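Long-range contact in UDP-glucose:anthocyanidin 3-O-glucosyltransferase (Clitoria ternatea, PDB 4REL), which is a plant glycosyltransferase of the two-domain GT-B fold: residues A[165-173]-A[218-226]. Residues are numbered along the deposited sequence; the frame is centred on the assembly and turned at random.
Sequences DFLPGLSKL and DPPLFVKYM
The loop between helices 148-157 and 191-197 packs through Pro168, Gly169 and Leu170 against the first turns of helix 220-229, which links the adjacent parallel strands 208-211 and 233-235, in a partly buried, apolar contact without direct hydrogen bonds. Its type II beta turn from Leu167 to Leu170, closed by Leu170 N to Leu167 O at 3.0 Å, presents Pro168 and Gly169 to the helix. Pro168 lies over one face of the Tyr225 ring in a CH-pi contact: its CD stands 4.1 Å from the ring centroid, 21° off the normal and displaced toward the rim, while Pro168 CG comes to 3.6 Å from Tyr225 CD1. Tyr225 reaches this position with CG anti to the backbone N (chi1 178°), and its hydroxyl is hydrogen-bonded to Asn147. Backbone meets backbone next to the proline, where Pro168 O receives a CA-H...O contact from Phe222 CA at 3.5 Å. Gly169, at positive phi, brings its bare CA to 3.7 Å from Leu221 CB, and these two residues form the nearest CA pair (4.6 Å). On the buried side Leu170 divides its two methyls, CD1 meeting Phe222 CD1 obliquely at 3.7 Å and CD2 resting against CG of Pro219, the N-cap residue. The side chain of Phe222 is about 12 Å from the bound KMP and does not line its pocket. Beyond the contact, Phe222 also packs on Tyr235 of edge strand 233-235, whereas the loop is flanked by helix 148-157 at Phe166 and by helix 368-378 at Lys172 and Leu173.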
ATOM      1  N   ASP A 165      20.794   4.920 -11.812  1.00 14.64           N
ATOM      2  CA  ASP A 165      20.596   4.985 -13.255  1.00 14.84           C
ATOM      3  C   ASP A 165      20.465   3.613 -13.904  1.00 14.58           C
ATOM      4  O   ASP A 165      19.889   3.491 -14.985  1.00 17.35           O
ATOM      5  CB  ASP A 165      21.721   5.782 -13.913  1.00 17.93           C
ATOM      6  CG  ASP A 165      21.747   7.227 -13.460  1.00 21.99           C
ATOM      7  OD1 ASP A 165      22.349   7.501 -12.397  1.00 18.62           O
ATOM      8  OD2 ASP A 165      21.166   8.085 -14.166  1.00 18.17           O
ATOM      9  N   PHE A 166      20.958   2.578 -13.224  1.00 13.84           N
ATOM     10  CA  PHE A 166      20.901   1.219 -13.775  1.00 18.51           C
ATOM     11  C   PHE A 166      19.499   0.605 -13.794  1.00 18.58           C
ATOM     12  O   PHE A 166      19.303  -0.483 -14.340  1.00 16.51           O
ATOM     13  CB  PHE A 166      21.878   0.284 -13.044  1.00 19.03           C
ATOM     14  CG  PHE A 166      21.763   0.320 -11.543  1.00 18.20           C
ATOM     15  CD1 PHE A 166      20.776  -0.406 -10.888  1.00 20.07           C
ATOM     16  CD2 PHE A 166      22.663   1.046 -10.788  1.00 18.94           C
ATOM     17  CE1 PHE A 166      20.676  -0.380  -9.507  1.00 19.20           C
ATOM     18  CE2 PHE A 166      22.576   1.074  -9.399  1.00 19.99           C
ATOM     19  CZ  PHE A 166      21.577   0.360  -8.761  1.00 20.25           C
ATOM     20  N   LEU A 167      18.533   1.287 -13.181  1.00 14.38           N
ATOM     21  CA  LEU A 167      17.140   0.839 -13.202  1.00 11.78           C
ATOM     22  C   LEU A 167      16.411   1.577 -14.309  1.00 13.50           C
ATOM     23  O   LEU A 167      16.173   2.782 -14.198  1.00 13.26           O
ATOM     24  CB  LEU A 167      16.456   1.148 -11.863  1.00 12.81           C
ATOM     25  CG  LEU A 167      17.077   0.619 -10.571  1.00 13.70           C
ATOM     26  CD1 LEU A 167      16.318   1.167  -9.364  1.00 10.78           C
ATOM     27  CD2 LEU A 167      17.085  -0.914 -10.556  1.00 14.03           C
ATOM     28  N   PRO A 168      16.038   0.865 -15.387  1.00 14.70           N
ATOM     29  CA  PRO A 168      15.354   1.550 -16.489  1.00 15.67           C
ATOM     30  C   PRO A 168      14.068   2.250 -16.040  1.00 15.73           C
ATOM     31  O   PRO A 168      13.234   1.662 -15.340  1.00 13.38           O
ATOM     32  CB  PRO A 168      15.055   0.409 -17.474  1.00 15.33           C
ATOM     33  CG  PRO A 168      16.168  -0.568 -17.224  1.00 17.22           C
ATOM     34  CD  PRO A 168      16.348  -0.537 -15.718  1.00 15.40           C
ATOM     35  N   GLY A 169      13.942   3.519 -16.417  1.00 13.56           N
ATOM     36  CA  GLY A 169      12.766   4.312 -16.105  1.00 13.78           C
ATOM     37  C   GLY A 169      12.780   4.915 -14.710  1.00 12.90           C
ATOM     38  O   GLY A 169      11.921   5.735 -14.367  1.00 14.45           O
ATOM     39  N   LEU A 170      13.743   4.499 -13.894  1.00 10.15           N
ATOM     40  CA  LEU A 170      13.754   4.880 -12.484  1.00  8.63           C
ATOM     41  C   LEU A 170      15.057   5.558 -12.079  1.00  9.87           C
ATOM     42  O   LEU A 170      15.504   5.433 -10.937  1.00 12.36           O
ATOM     43  CB  LEU A 170      13.482   3.661 -11.591  1.00 12.04           C
ATOM     44  CG  LEU A 170      12.097   3.023 -11.769  1.00 14.65           C
ATOM     45  CD1 LEU A 170      11.982   1.771 -10.910  1.00 16.76           C
ATOM     46  CD2 LEU A 170      10.997   4.022 -11.436  1.00 17.85           C
ATOM     47  N   SER A 171      15.651   6.291 -13.014  1.00 11.98           N
ATOM     48  CA  SER A 171      16.911   6.992 -12.757  1.00 11.98           C
ATOM     49  C   SER A 171      16.772   8.123 -11.728  1.00 16.32           C
ATOM     50  O   SER A 171      17.771   8.606 -11.200  1.00 19.35           O
ATOM     51  CB  SER A 171      17.513   7.531 -14.064  1.00 13.30           C
ATOM     52  OG  SER A 171      16.710   8.556 -14.628  1.00 17.42           O
ATOM     53  N   LYS A 172      15.545   8.545 -11.430  1.00 11.58           N
ATOM     54  CA  LYS A 172      15.357   9.542 -10.377  1.00 11.06           C
ATOM     55  C   LYS A 172      15.511   8.961  -8.969  1.00 13.10           C
ATOM     56  O   LYS A 172      15.721   9.712  -8.020  1.00 15.14           O
ATOM     57  CB  LYS A 172      14.005  10.250 -10.512  1.00 19.17           C
ATOM     58  CG  LYS A 172      13.924  11.244 -11.665  1.00 19.50           C
ATOM     59  CD  LYS A 172      14.898  12.403 -11.463  1.00 20.64           C
ATOM     60  CE  LYS A 172      14.872  13.369 -12.647  1.00 26.22           C
ATOM     61  NZ  LYS A 172      15.823  14.520 -12.465  1.00 33.26           N
ATOM     62  N   LEU A 173      15.395   7.640  -8.825  1.00 10.81           N
ATOM     63  CA  LEU A 173      15.564   7.012  -7.515  1.00  9.09           C
ATOM     64  C   LEU A 173      17.008   7.177  -7.051  1.00 13.21           C
ATOM     65  O   LEU A 173      17.941   7.140  -7.865  1.00 16.79           O
ATOM     66  CB  LEU A 173      15.200   5.513  -7.544  1.00 10.29           C
ATOM     67  CG  LEU A 173      13.756   5.141  -7.874  1.00 11.30           C
ATOM     68  CD1 LEU A 173      13.560   3.657  -7.704  1.00 10.03           C
ATOM     69  CD2 LEU A 173      12.826   5.890  -6.932  1.00 12.97           C
ATOM     70  N   ASP A 218       2.906   4.672 -14.138  1.00 13.51           N
ATOM     71  CA  ASP A 218       4.266   4.166 -13.980  1.00 11.42           C
ATOM     72  C   ASP A 218       5.100   4.581 -15.185  1.00 11.48           C
ATOM     73  O   ASP A 218       4.573   4.713 -16.293  1.00 14.32           O
ATOM     74  CB  ASP A 218       4.267   2.636 -13.838  1.00 14.52           C
ATOM     75  CG  ASP A 218       3.894   2.172 -12.444  1.00 18.34           C
ATOM     76  OD1 ASP A 218       3.897   3.007 -11.508  1.00 17.04           O
ATOM     77  OD2 ASP A 218       3.594   0.966 -12.279  1.00 22.60           O
ATOM     78  N   PRO A 219       6.411   4.790 -14.981  1.00 14.15           N
ATOM     79  CA  PRO A 219       7.260   5.133 -16.128  1.00 14.26           C
ATOM     80  C   PRO A 219       7.223   4.002 -17.146  1.00 15.07           C
ATOM     81  O   PRO A 219       7.398   2.842 -16.758  1.00 11.97           O
ATOM     82  CB  PRO A 219       8.650   5.241 -15.512  1.00 14.28           C
ATOM     83  CG  PRO A 219       8.390   5.576 -14.058  1.00 16.10           C
ATOM     84  CD  PRO A 219       7.155   4.803 -13.709  1.00 16.66           C
ATOM     85  N   PRO A 220       6.944   4.322 -18.422  1.00 15.13           N
ATOM     86  CA  PRO A 220       6.807   3.290 -19.457  1.00 14.73           C
ATOM     87  C   PRO A 220       8.030   2.369 -19.567  1.00 16.44           C
ATOM     88  O   PRO A 220       7.865   1.175 -19.829  1.00 14.93           O
ATOM     89  CB  PRO A 220       6.623   4.105 -20.741  1.00 17.20           C
ATOM     90  CG  PRO A 220       6.025   5.394 -20.280  1.00 24.61           C
ATOM     91  CD  PRO A 220       6.618   5.669 -18.926  1.00 19.63           C
ATOM     92  N   LEU A 221       9.235   2.904 -19.366  1.00 14.92           N
ATOM     93  CA  LEU A 221      10.440   2.066 -19.386  1.00 15.47           C
ATOM     94  C   LEU A 221      10.501   1.091 -18.218  1.00 14.96           C
ATOM     95  O   LEU A 221      10.974  -0.035 -18.369  1.00 16.67           O
ATOM     96  CB  LEU A 221      11.712   2.920 -19.404  1.00 20.26           C
ATOM     97  CG  LEU A 221      12.351   3.119 -20.772  1.00 34.85           C
ATOM     98  CD1 LEU A 221      11.386   3.806 -21.726  1.00 39.06           C
ATOM     99  CD2 LEU A 221      13.647   3.908 -20.640  1.00 34.98           C
ATOM    100  N   PHE A 222      10.048   1.528 -17.044  1.00 11.85           N
ATOM    101  CA  PHE A 222       9.937   0.616 -15.917  1.00 15.64           C
ATOM    102  C   PHE A 222       8.969  -0.514 -16.263  1.00 10.17           C
ATOM    103  O   PHE A 222       9.234  -1.682 -15.959  1.00 11.70           O
ATOM    104  CB  PHE A 222       9.485   1.344 -14.639  1.00 14.36           C
ATOM    105  CG  PHE A 222       8.837   0.440 -13.636  1.00 11.31           C
ATOM    106  CD1 PHE A 222       9.602  -0.350 -12.793  1.00 12.55           C
ATOM    107  CD2 PHE A 222       7.450   0.371 -13.539  1.00 12.92           C
ATOM    108  CE1 PHE A 222       8.982  -1.208 -11.866  1.00 14.33           C
ATOM    109  CE2 PHE A 222       6.840  -0.471 -12.626  1.00 14.74           C
ATOM    110  CZ  PHE A 222       7.608  -1.261 -11.792  1.00 15.58           C
ATOM    111  N   VAL A 223       7.848  -0.172 -16.896  1.00  9.84           N
ATOM    112  CA  VAL A 223       6.847  -1.175 -17.218  1.00 11.47           C
ATOM    113  C   VAL A 223       7.444  -2.168 -18.201  1.00 14.47           C
ATOM    114  O   VAL A 223       7.307  -3.376 -18.014  1.00 11.48           O
ATOM    115  CB  VAL A 223       5.562  -0.549 -17.788  1.00 12.55           C
ATOM    116  CG1 VAL A 223       4.587  -1.632 -18.236  1.00 19.15           C
ATOM    117  CG2 VAL A 223       4.912   0.366 -16.744  1.00 10.64           C
ATOM    118  N   LYS A 224       8.135  -1.660 -19.224  1.00 13.18           N
ATOM    119  CA  LYS A 224       8.798  -2.535 -20.194  1.00 15.35           C
ATOM    120  C   LYS A 224       9.849  -3.410 -19.530  1.00 15.55           C
ATOM    121  O   LYS A 224       9.936  -4.598 -19.816  1.00 15.72           O
ATOM    122  CB  LYS A 224       9.434  -1.736 -21.335  1.00 19.68           C
ATOM    123  CG  LYS A 224       8.431  -1.203 -22.330  1.00 20.14           C
ATOM    124  CD  LYS A 224       9.140  -0.616 -23.542  1.00 33.01           C
ATOM    125  CE  LYS A 224       8.139  -0.209 -24.611  1.00 39.90           C
ATOM    126  NZ  LYS A 224       8.816   0.261 -25.852  1.00 42.16           N
ATOM    127  N   TYR A 225      10.639  -2.823 -18.640  1.00 13.04           N
ATOM    128  CA  TYR A 225      11.631  -3.598 -17.903  1.00 15.70           C
ATOM    129  C   TYR A 225      10.986  -4.754 -17.129  1.00 14.08           C
ATOM    130  O   TYR A 225      11.464  -5.890 -17.182  1.00 13.23           O
ATOM    131  CB  TYR A 225      12.437  -2.693 -16.962  1.00 13.81           C
ATOM    132  CG  TYR A 225      13.456  -3.426 -16.115  1.00 15.48           C
ATOM    133  CD1 TYR A 225      14.674  -3.823 -16.651  1.00 15.55           C
ATOM    134  CD2 TYR A 225      13.204  -3.705 -14.776  1.00 16.64           C
ATOM    135  CE1 TYR A 225      15.614  -4.482 -15.873  1.00 17.59           C
ATOM    136  CE2 TYR A 225      14.139  -4.366 -13.991  1.00 17.38           C
ATOM    137  CZ  TYR A 225      15.337  -4.751 -14.548  1.00 16.61           C
ATOM    138  OH  TYR A 225      16.269  -5.399 -13.785  1.00 16.36           O
ATOM    139  N   MET A 226       9.896  -4.483 -16.421  1.00 13.32           N
ATOM    140  CA  MET A 226       9.273  -5.543 -15.648  1.00 12.39           C
ATOM    141  C   MET A 226       8.660  -6.606 -16.544  1.00 10.84           C
ATOM    142  O   MET A 226       8.673  -7.779 -16.203  1.00 13.91           O
ATOM    143  CB  MET A 226       8.241  -4.996 -14.662  1.00 13.43           C
ATOM    144  CG  MET A 226       8.852  -4.167 -13.544  1.00 17.68           C
ATOM    145  SD  MET A 226      10.136  -5.054 -12.619  1.00 18.69           S
ATOM    146  CE  MET A 226       9.270  -6.592 -12.333  1.00 10.69           C
TER